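Local structure of Poly(A) RNA polymerase GLD2 (Rattus norvegicus, 6LBK) at residues 232-240 and 286-294; 244-252 and 305-313. The protein probably extends the 3' ends of selected cytoplasmic mRNAs with poly(A) tails, using ATP and a divalent metal, and adds single nucleotides to certain microRNAs. The protein carries 1 engineered substitution. All coordinates share one frame; numbering follows the deposited sequence.

Contact 1. Residues 232-240 and 286-294; sequences MVLHYLQTL and LLLGFLKYY
Tyr294 and Tyr293 make the two hydrogen bonds between the helices. Tyr294 OH donates to Met232 O at 2.7 Å (C=O...O angle 106°), while Tyr236 N, one turn on, reaches the same oxygen from the opposite face of its plane. Tyr293 OH lies at the rim of the His235 imidazole, 3.2 Å from NE2; either atom could donate. Thr239 OG1, bonded to His235 O, sits above one face of that ring, offset toward its rim.

The segments belong to helices 226-239 and 283-297, the second lying in the PAP-associated region of this Cid1-like polymerase; the axes of 232-239 and 286-294 cross at 102°. Tyr236 is the knob of a knob-into-hole contact, set among Leu286, Gly289, Phe290 and Tyr293. With its CG anti to the backbone N (chi1 172°), its ring is carried over the second helix, where Phe290 CA makes a CH-pi contact with the face and Gly289, lacking a side chain, admits the hydroxyl: OH to Gly289 CA is 3.2 Å.

Met232 CE makes the other CH-pi contact, 3.8 Å from the centroid of the Tyr294 ring; Tyr293 CD2 covers the ring's opposite face. Among the apolar contacts, Leu240 CD1 meets Leu286 CD2 at 3.6 Å, and Val233 CG2 touches Phe290 CE1.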
loop_
_atom_site.group_PDB
_atom_site.type_symbol
_atom_site.label_atom_id
_atom_site.label_comp_id
_atom_site.label_asym_id
_atom_site.label_seq_id
_atom_site.Cartn_x
_atom_site.Cartn_y
_atom_site.Cartn_z
ATOM N N MET A 232 6.731 -5.708 -0.257
ATOM C CA MET A 232 7.394 -6.922 0.200
ATOM C C MET A 232 6.672 -8.174 -0.302
ATOM O O MET A 232 7.313 -9.146 -0.725
ATOM C CB MET A 232 7.472 -6.917 1.714
ATOM C CG MET A 232 8.558 -6.019 2.288
ATOM S SD MET A 232 8.268 -5.701 4.060
ATOM C CE MET A 232 8.392 -7.320 4.785
ATOM N N VAL A 233 5.335 -8.166 -0.235
ATOM C CA VAL A 233 4.531 -9.213 -0.866
ATOM C C VAL A 233 4.869 -9.313 -2.345
ATOM O O VAL A 233 5.122 -10.404 -2.855
ATOM C CB VAL A 233 3.028 -8.952 -0.659
ATOM C CG1 VAL A 233 2.212 -10.034 -1.298
ATOM C CG2 VAL A 233 2.680 -8.851 0.787
ATOM N N LEU A 234 4.831 -8.178 -3.071
ATOM C CA LEU A 234 5.138 -8.212 -4.506
ATOM C C LEU A 234 6.560 -8.712 -4.764
ATOM O O LEU A 234 6.787 -9.472 -5.710
ATOM C CB LEU A 234 4.924 -6.837 -5.162
ATOM C CG LEU A 234 3.560 -6.116 -5.184
ATOM C CD1 LEU A 234 3.653 -4.891 -6.041
ATOM C CD2 LEU A 234 2.427 -6.999 -5.719
ATOM N N HIS A 235 7.527 -8.321 -3.929
ATOM C CA HIS A 235 8.875 -8.865 -4.049
ATOM C C HIS A 235 8.890 -10.386 -3.832
ATOM O O HIS A 235 9.536 -11.126 -4.590
ATOM C CB HIS A 235 9.791 -8.162 -3.057
ATOM C CG HIS A 235 11.131 -8.798 -2.926
ATOM N ND1 HIS A 235 12.129 -8.618 -3.853
ATOM C CD2 HIS A 235 11.617 -9.663 -2.010
ATOM C CE1 HIS A 235 13.187 -9.324 -3.503
ATOM N NE2 HIS A 235 12.900 -9.973 -2.390
ATOM N N TYR A 236 8.201 -10.870 -2.787
ATOM C CA TYR A 236 8.143 -12.314 -2.545
ATOM C C TYR A 236 7.584 -13.037 -3.763
ATOM O O TYR A 236 8.119 -14.075 -4.186
ATOM C CB TYR A 236 7.310 -12.662 -1.283
ATOM C CG TYR A 236 7.087 -14.189 -1.124
ATOM C CD1 TYR A 236 8.164 -15.071 -0.903
ATOM C CD2 TYR A 236 5.804 -14.744 -1.218
ATOM C CE1 TYR A 236 7.953 -16.493 -0.787
ATOM C CE2 TYR A 236 5.600 -16.146 -1.096
ATOM C CZ TYR A 236 6.671 -16.999 -0.892
ATOM O OH TYR A 236 6.426 -18.324 -0.790
ATOM N N LEU A 237 6.509 -12.500 -4.339
ATOM C CA LEU A 237 5.937 -13.080 -5.546
ATOM C C LEU A 237 6.872 -12.950 -6.742
ATOM O O LEU A 237 6.787 -13.765 -7.666
ATOM C CB LEU A 237 4.592 -12.420 -5.854
ATOM C CG LEU A 237 3.430 -12.574 -4.862
ATOM C CD1 LEU A 237 2.194 -11.752 -5.341
ATOM C CD2 LEU A 237 3.075 -14.053 -4.633
ATOM N N GLN A 238 7.779 -11.967 -6.736
ATOM C CA GLN A 238 8.636 -11.719 -7.892
ATOM C C GLN A 238 9.856 -12.620 -7.941
ATOM O O GLN A 238 10.395 -12.859 -9.025
ATOM C CB GLN A 238 9.085 -10.261 -7.904
ATOM C CG GLN A 238 8.113 -9.305 -8.567
ATOM C CD GLN A 238 8.572 -7.867 -8.447
ATOM O OE1 GLN A 238 9.217 -7.498 -7.463
ATOM N NE2 GLN A 238 8.267 -7.051 -9.457
ATOM N N THR A 239 10.284 -13.138 -6.797
ATOM C CA THR A 239 11.533 -13.872 -6.687
ATOM C C THR A 239 11.351 -15.369 -6.429
ATOM O O THR A 239 12.348 -16.081 -6.244
ATOM C CB THR A 239 12.367 -13.213 -5.594
ATOM O OG1 THR A 239 11.506 -12.942 -4.483
ATOM C CG2 THR A 239 12.970 -11.911 -6.093
ATOM N N LEU A 240 10.122 -15.883 -6.508
ATOM C CA LEU A 240 9.901 -17.314 -6.371
ATOM C C LEU A 240 10.633 -18.051 -7.482
ATOM O O LEU A 240 10.882 -17.483 -8.550
ATOM C CB LEU A 240 8.408 -17.663 -6.391
ATOM C CG LEU A 240 7.621 -17.316 -5.110
ATOM C CD1 LEU A 240 6.094 -17.527 -5.241
ATOM C CD2 LEU A 240 8.178 -18.088 -3.920
ATOM N N LEU A 286 1.335 -20.097 -0.272
ATOM C CA LEU A 286 2.032 -18.827 -0.479
ATOM C C LEU A 286 2.078 -17.979 0.783
ATOM O O LEU A 286 3.084 -17.321 1.043
ATOM C CB LEU A 286 1.382 -18.057 -1.619
ATOM C CG LEU A 286 1.650 -18.694 -2.974
ATOM C CD1 LEU A 286 0.613 -18.182 -3.971
ATOM C CD2 LEU A 286 3.077 -18.374 -3.414
ATOM N N LEU A 287 1.014 -17.966 1.582
ATOM C CA LEU A 287 1.074 -17.207 2.831
ATOM C C LEU A 287 2.103 -17.815 3.788
ATOM O O LEU A 287 2.863 -17.082 4.446
ATOM C CB LEU A 287 -0.310 -17.119 3.480
ATOM C CG LEU A 287 -0.388 -16.500 4.895
ATOM C CD1 LEU A 287 0.044 -15.058 4.959
ATOM C CD2 LEU A 287 -1.760 -16.743 5.604
ATOM N N LEU A 288 2.140 -19.154 3.893
ATOM C CA LEU A 288 3.197 -19.793 4.675
ATOM C C LEU A 288 4.573 -19.408 4.140
ATOM O O LEU A 288 5.450 -18.995 4.909
ATOM C CB LEU A 288 3.015 -21.314 4.680
ATOM C CG LEU A 288 2.610 -21.962 5.999
ATOM C CD1 LEU A 288 2.690 -23.474 5.897
ATOM C CD2 LEU A 288 3.486 -21.471 7.103
ATOM N N GLY A 289 4.767 -19.497 2.815
ATOM C CA GLY A 289 6.066 -19.169 2.246
ATOM C C GLY A 289 6.454 -17.716 2.467
ATOM O O GLY A 289 7.620 -17.396 2.685
ATOM N N PHE A 290 5.486 -16.811 2.409
ATOM C CA PHE A 290 5.812 -15.405 2.622
ATOM C C PHE A 290 6.249 -15.165 4.057
ATOM O O PHE A 290 7.170 -14.383 4.298
ATOM C CB PHE A 290 4.632 -14.507 2.240
ATOM C CG PHE A 290 4.739 -13.122 2.782
ATOM C CD1 PHE A 290 5.411 -12.141 2.090
ATOM C CD2 PHE A 290 4.170 -12.808 4.008
ATOM C CE1 PHE A 290 5.492 -10.871 2.602
ATOM C CE2 PHE A 290 4.255 -11.557 4.528
ATOM C CZ PHE A 290 4.911 -10.574 3.819
ATOM N N LEU A 291 5.572 -15.783 5.026
ATOM C CA LEU A 291 6.029 -15.645 6.408
ATOM C C LEU A 291 7.412 -16.267 6.601
ATOM O O LEU A 291 8.281 -15.673 7.258
ATOM C CB LEU A 291 5.001 -16.242 7.361
ATOM C CG LEU A 291 3.648 -15.516 7.456
ATOM C CD1 LEU A 291 2.679 -16.382 8.257
ATOM C CD2 LEU A 291 3.771 -14.108 8.111
ATOM N N LYS A 292 7.644 -17.456 6.028
ATOM C CA LYS A 292 8.952 -18.105 6.169
ATOM C C LYS A 292 10.066 -17.281 5.527
ATOM O O LYS A 292 11.154 -17.140 6.098
ATOM C CB LYS A 292 8.928 -19.511 5.558
ATOM C CG LYS A 292 10.245 -20.296 5.701
ATOM C CD LYS A 292 10.220 -21.643 4.975
ATOM C CE LYS A 292 11.587 -22.255 5.031
ATOM N NZ LYS A 292 11.557 -23.775 4.990
ATOM N N TYR A 293 9.802 -16.703 4.351
ATOM C CA TYR A 293 10.859 -16.052 3.589
ATOM C C TYR A 293 11.468 -14.912 4.370
ATOM O O TYR A 293 12.694 -14.780 4.449
ATOM C CB TYR A 293 10.305 -15.581 2.253
ATOM C CG TYR A 293 11.294 -14.813 1.400
ATOM C CD1 TYR A 293 12.351 -15.453 0.765
ATOM C CD2 TYR A 293 11.129 -13.431 1.197
ATOM C CE1 TYR A 293 13.236 -14.742 -0.019
ATOM C CE2 TYR A 293 12.013 -12.710 0.412
ATOM C CZ TYR A 293 13.062 -13.353 -0.194
ATOM O OH TYR A 293 13.928 -12.602 -0.974
ATOM N N TYR A 294 10.626 -14.055 4.929
ATOM C CA TYR A 294 11.114 -12.924 5.685
ATOM C C TYR A 294 11.502 -13.309 7.108
ATOM O O TYR A 294 12.338 -12.631 7.706
ATOM C CB TYR A 294 10.059 -11.811 5.648
ATOM C CG TYR A 294 9.952 -11.101 4.299
ATOM C CD1 TYR A 294 11.016 -10.379 3.781
ATOM C CD2 TYR A 294 8.765 -11.124 3.563
ATOM C CE1 TYR A 294 10.915 -9.712 2.558
ATOM C CE2 TYR A 294 8.658 -10.457 2.335
ATOM C CZ TYR A 294 9.730 -9.750 1.849
ATOM O OH TYR A 294 9.630 -9.126 0.634
#

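Contact 2. Residues 244-252 and 305-313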
loop_
_atom_site.group_PDB
_atom_site.type_symbol
_atom_site.label_atom_id
_atom_site.label_comp_id
_atom_site.label_asym_id
_atom_site.label_seq_id
_atom_site.Cartn_x
_atom_site.Cartn_y
_atom_site.Cartn_z
ATOM N N ILE A 244 5.642 -15.681 -9.722
ATOM C CA ILE A 244 4.239 -15.309 -9.892
ATOM C C ILE A 244 4.042 -13.895 -10.457
ATOM O O ILE A 244 3.003 -13.625 -11.086
ATOM C CB ILE A 244 3.518 -15.453 -8.530
ATOM C CG1 ILE A 244 3.255 -16.904 -8.187
ATOM C CG2 ILE A 244 2.239 -14.626 -8.435
ATOM C CD1 ILE A 244 2.622 -17.063 -6.831
ATOM N N LEU A 245 5.035 -13.012 -10.331
ATOM C CA LEU A 245 4.918 -11.668 -10.893
ATOM C C LEU A 245 6.238 -11.303 -11.566
ATOM O O LEU A 245 7.321 -11.604 -11.033
ATOM C CB LEU A 245 4.542 -10.602 -9.839
ATOM C CG LEU A 245 3.093 -10.609 -9.311
ATOM C CD1 LEU A 245 2.836 -9.480 -8.311
ATOM C CD2 LEU A 245 2.039 -10.600 -10.452
ATOM N N PRO A 246 6.180 -10.667 -12.737
ATOM C CA PRO A 246 7.405 -10.199 -13.383
ATOM C C PRO A 246 7.746 -8.829 -12.861
ATOM O O PRO A 246 7.267 -8.449 -11.786
ATOM C CB PRO A 246 7.017 -10.159 -14.858
ATOM C CG PRO A 246 5.584 -9.739 -14.811
ATOM C CD PRO A 246 4.994 -10.370 -13.559
ATOM N N SER A 247 8.578 -8.087 -13.586
ATOM C CA SER A 247 8.749 -6.661 -13.332
ATOM C C SER A 247 7.955 -5.878 -14.367
ATOM O O SER A 247 8.227 -5.989 -15.565
ATOM C CB SER A 247 10.215 -6.246 -13.372
ATOM O OG SER A 247 10.313 -4.832 -13.271
ATOM N N LEU A 248 6.951 -5.116 -13.913
ATOM C CA LEU A 248 6.156 -4.332 -14.858
ATOM C C LEU A 248 6.980 -3.207 -15.486
ATOM O O LEU A 248 6.823 -2.911 -16.674
ATOM C CB LEU A 248 4.911 -3.760 -14.172
ATOM C CG LEU A 248 3.745 -4.684 -13.811
ATOM C CD1 LEU A 248 2.737 -3.940 -12.955
ATOM C CD2 LEU A 248 3.083 -5.260 -15.053
ATOM N N GLN A 249 7.864 -2.573 -14.709
ATOM C CA GLN A 249 8.608 -1.412 -15.200
ATOM C C GLN A 249 9.720 -1.802 -16.169
ATOM O O GLN A 249 10.119 -0.992 -17.015
ATOM C CB GLN A 249 9.175 -0.632 -14.019
ATOM C CG GLN A 249 8.131 0.123 -13.250
ATOM C CD GLN A 249 8.676 0.696 -11.971
ATOM O OE1 GLN A 249 8.855 -0.012 -10.984
ATOM N NE2 GLN A 249 8.956 1.990 -11.983
ATOM N N LYS A 250 10.271 -3.004 -16.025
ATOM C CA LYS A 250 11.240 -3.495 -16.996
ATOM C C LYS A 250 10.576 -3.936 -18.299
ATOM O O LYS A 250 11.109 -3.667 -19.383
ATOM C CB LYS A 250 12.059 -4.630 -16.384
ATOM C CG LYS A 250 13.025 -4.175 -15.305
ATOM C CD LYS A 250 13.777 -5.361 -14.738
ATOM C CE LYS A 250 15.009 -4.930 -13.966
ATOM N NZ LYS A 250 15.708 -6.118 -13.386
ATOM N N ILE A 251 9.423 -4.614 -18.223
ATOM C CA ILE A 251 8.808 -5.179 -19.426
ATOM C C ILE A 251 8.007 -4.122 -20.188
ATOM O O ILE A 251 7.966 -4.148 -21.422
ATOM C CB ILE A 251 7.937 -6.405 -19.074
ATOM C CG1 ILE A 251 8.787 -7.514 -18.444
ATOM C CG2 ILE A 251 7.206 -6.933 -20.304
ATOM C CD1 ILE A 251 7.984 -8.678 -17.904
ATOM N N TYR A 252 7.331 -3.203 -19.487
ATOM C CA TYR A 252 6.526 -2.149 -20.119
ATOM C C TYR A 252 6.867 -0.782 -19.521
ATOM O O TYR A 252 6.016 -0.159 -18.880
ATOM C CB TYR A 252 5.021 -2.402 -19.963
ATOM C CG TYR A 252 4.536 -3.828 -20.144
ATOM C CD1 TYR A 252 4.506 -4.706 -19.066
ATOM C CD2 TYR A 252 4.067 -4.285 -21.371
ATOM C CE1 TYR A 252 4.056 -6.012 -19.202
ATOM C CE2 TYR A 252 3.610 -5.600 -21.515
ATOM C CZ TYR A 252 3.612 -6.456 -20.424
ATOM O OH TYR A 252 3.173 -7.759 -20.522
ATOM N N ILE A 305 15.024 -4.351 -1.103
ATOM C CA ILE A 305 13.990 -4.947 -1.938
ATOM C C ILE A 305 13.621 -3.991 -3.068
ATOM O O ILE A 305 13.158 -2.867 -2.818
ATOM C CB ILE A 305 12.764 -5.285 -1.084
ATOM C CG1 ILE A 305 13.027 -6.586 -0.305
ATOM C CG2 ILE A 305 11.471 -5.287 -1.926
ATOM C CD1 ILE A 305 12.316 -6.625 1.029
ATOM N N SER A 306 13.821 -4.425 -4.315
ATOM C CA SER A 306 13.567 -3.587 -5.481
ATOM C C SER A 306 12.489 -4.265 -6.329
ATOM O O SER A 306 12.784 -5.204 -7.084
ATOM C CB SER A 306 14.829 -3.357 -6.274
ATOM O OG SER A 306 14.509 -2.749 -7.506
ATOM N N VAL A 307 11.232 -3.823 -6.154
ATOM C CA VAL A 307 10.166 -4.243 -7.060
ATOM C C VAL A 307 10.434 -3.728 -8.475
ATOM O O VAL A 307 10.035 -4.364 -9.460
ATOM C CB VAL A 307 8.789 -3.790 -6.533
ATOM C CG1 VAL A 307 7.721 -3.918 -7.620
ATOM C CG2 VAL A 307 8.366 -4.606 -5.281
ATOM N N ARG A 308 11.088 -2.565 -8.611
ATOM C CA ARG A 308 11.407 -2.080 -9.950
ATOM C C ARG A 308 12.311 -3.065 -10.678
ATOM O O ARG A 308 12.168 -3.276 -11.889
ATOM C CB ARG A 308 12.068 -0.697 -9.892
ATOM C CG ARG A 308 12.465 -0.130 -11.268
ATOM C CD ARG A 308 13.190 1.218 -11.184
ATOM N NE ARG A 308 14.575 1.089 -11.635
ATOM C CZ ARG A 308 14.960 1.070 -12.914
ATOM N NH1 ARG A 308 16.244 0.944 -13.227
ATOM N NH2 ARG A 308 14.061 1.177 -13.886
ATOM N N GLU A 309 13.236 -3.693 -9.960
ATOM C CA GLU A 309 14.134 -4.644 -10.598
ATOM C C GLU A 309 13.626 -6.075 -10.521
ATOM O O GLU A 309 14.167 -6.936 -11.218
ATOM C CB GLU A 309 15.510 -4.562 -9.942
ATOM C CG GLU A 309 16.240 -3.295 -10.264
ATOM C CD GLU A 309 17.481 -3.138 -9.432
ATOM O OE1 GLU A 309 18.436 -3.921 -9.619
ATOM O OE2 GLU A 309 17.479 -2.255 -8.550
ATOM N N ALA A 310 12.551 -6.312 -9.757
ATOM C CA ALA A 310 12.048 -7.651 -9.434
ATOM C C ALA A 310 13.156 -8.499 -8.800
ATOM O O ALA A 310 13.277 -9.707 -9.043
ATOM C CB ALA A 310 11.451 -8.340 -10.662
ATOM N N LYS A 311 13.975 -7.845 -7.970
ATOM C CA LYS A 311 15.167 -8.483 -7.431
ATOM C C LYS A 311 15.414 -7.984 -6.015
ATOM O O LYS A 311 14.912 -6.925 -5.590
ATOM C CB LYS A 311 16.400 -8.197 -8.304
ATOM C CG LYS A 311 16.384 -8.898 -9.657
ATOM C CD LYS A 311 17.612 -8.567 -10.505
ATOM C CE LYS A 311 17.635 -9.432 -11.755
ATOM N NZ LYS A 311 18.769 -9.124 -12.647
ATOM N N ALA A 312 16.196 -8.773 -5.292
ATOM C CA ALA A 312 16.895 -8.300 -4.110
ATOM C C ALA A 312 18.262 -7.780 -4.539
ATOM O O ALA A 312 18.978 -8.448 -5.288
ATOM C CB ALA A 312 17.024 -9.418 -3.077
ATOM N N ILE A 313 18.603 -6.575 -4.094
ATOM C CA ILE A 313 19.834 -5.913 -4.512
ATOM C C ILE A 313 20.660 -5.711 -3.246
ATOM O O ILE A 313 20.079 -5.656 -2.155
ATOM C CB ILE A 313 19.497 -4.586 -5.224
ATOM C CG1 ILE A 313 18.606 -4.847 -6.446
ATOM C CG2 ILE A 313 20.737 -3.770 -5.604
ATOM C CD1 ILE A 313 19.133 -5.915 -7.374
#
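The turn of the beta hairpin formed by strands 303-306 and 311-314, in the PAP-associated region, rests against the start of the short helix 248-251, where Ser247 and Lys250 grip its backbone. Ser247 OG donates to Arg308 O at 2.8 Å, from above the carbonyl plane (48° out of it). The same hydroxyl oxygen accepts from Lys250 N, so the serine at the N-cap position, whose capping bond is weak, also holds the turn. Beside this bond Ser247 CB packs on Ala310 CB at 3.6 Å.

Within the hairpin, Ala310 and Lys311 both face Ser306 in a G1 beta bulge, and Ser306 OG accepts from Glu309 N in an ST motif, which probably helps fix the carbonyls that the helix side uses. Lys250 stretches over the turn, its CG lying 3.6 Å from Arg308 O, and its NZ donates to Glu309 O at 2.8 Å, 16° from the carbonyl plane. Lys311 NZ is 4.4 Å from Lys250 NZ, a proximity of like charges that Glu309 OE1, 5.1 Å from Lys250 NZ, may partly offset.

Gln249 crosses the Arg308 side chain at about a right angle: its OE1 touches Arg308 CA at 3.4 Å, while its NE2 bonds weakly to Pro331 O.

Contacts 1 and 2 have centres about 14 Å apart, and their segments alternate along the chain: helix 226-239 leads into 244-252, and helix 283-297 into the hairpin of 305-313. Gln238, on helix 226-239, bridges them directly. Its NE2 probably bonds to Pro246 O at 2.9 Å and also bonds to Val307 O, so one amide reaches both segments of contact 2; its OE1 packs on Ala310 CA at 3.5 Å. Leu237 O probably accepts from Ile244 N at 3.0 Å, and Ile305 touches both His235 and Tyr294. Both contacts lie away from Asp109 and Asp111, the probable catalytic metal ligands.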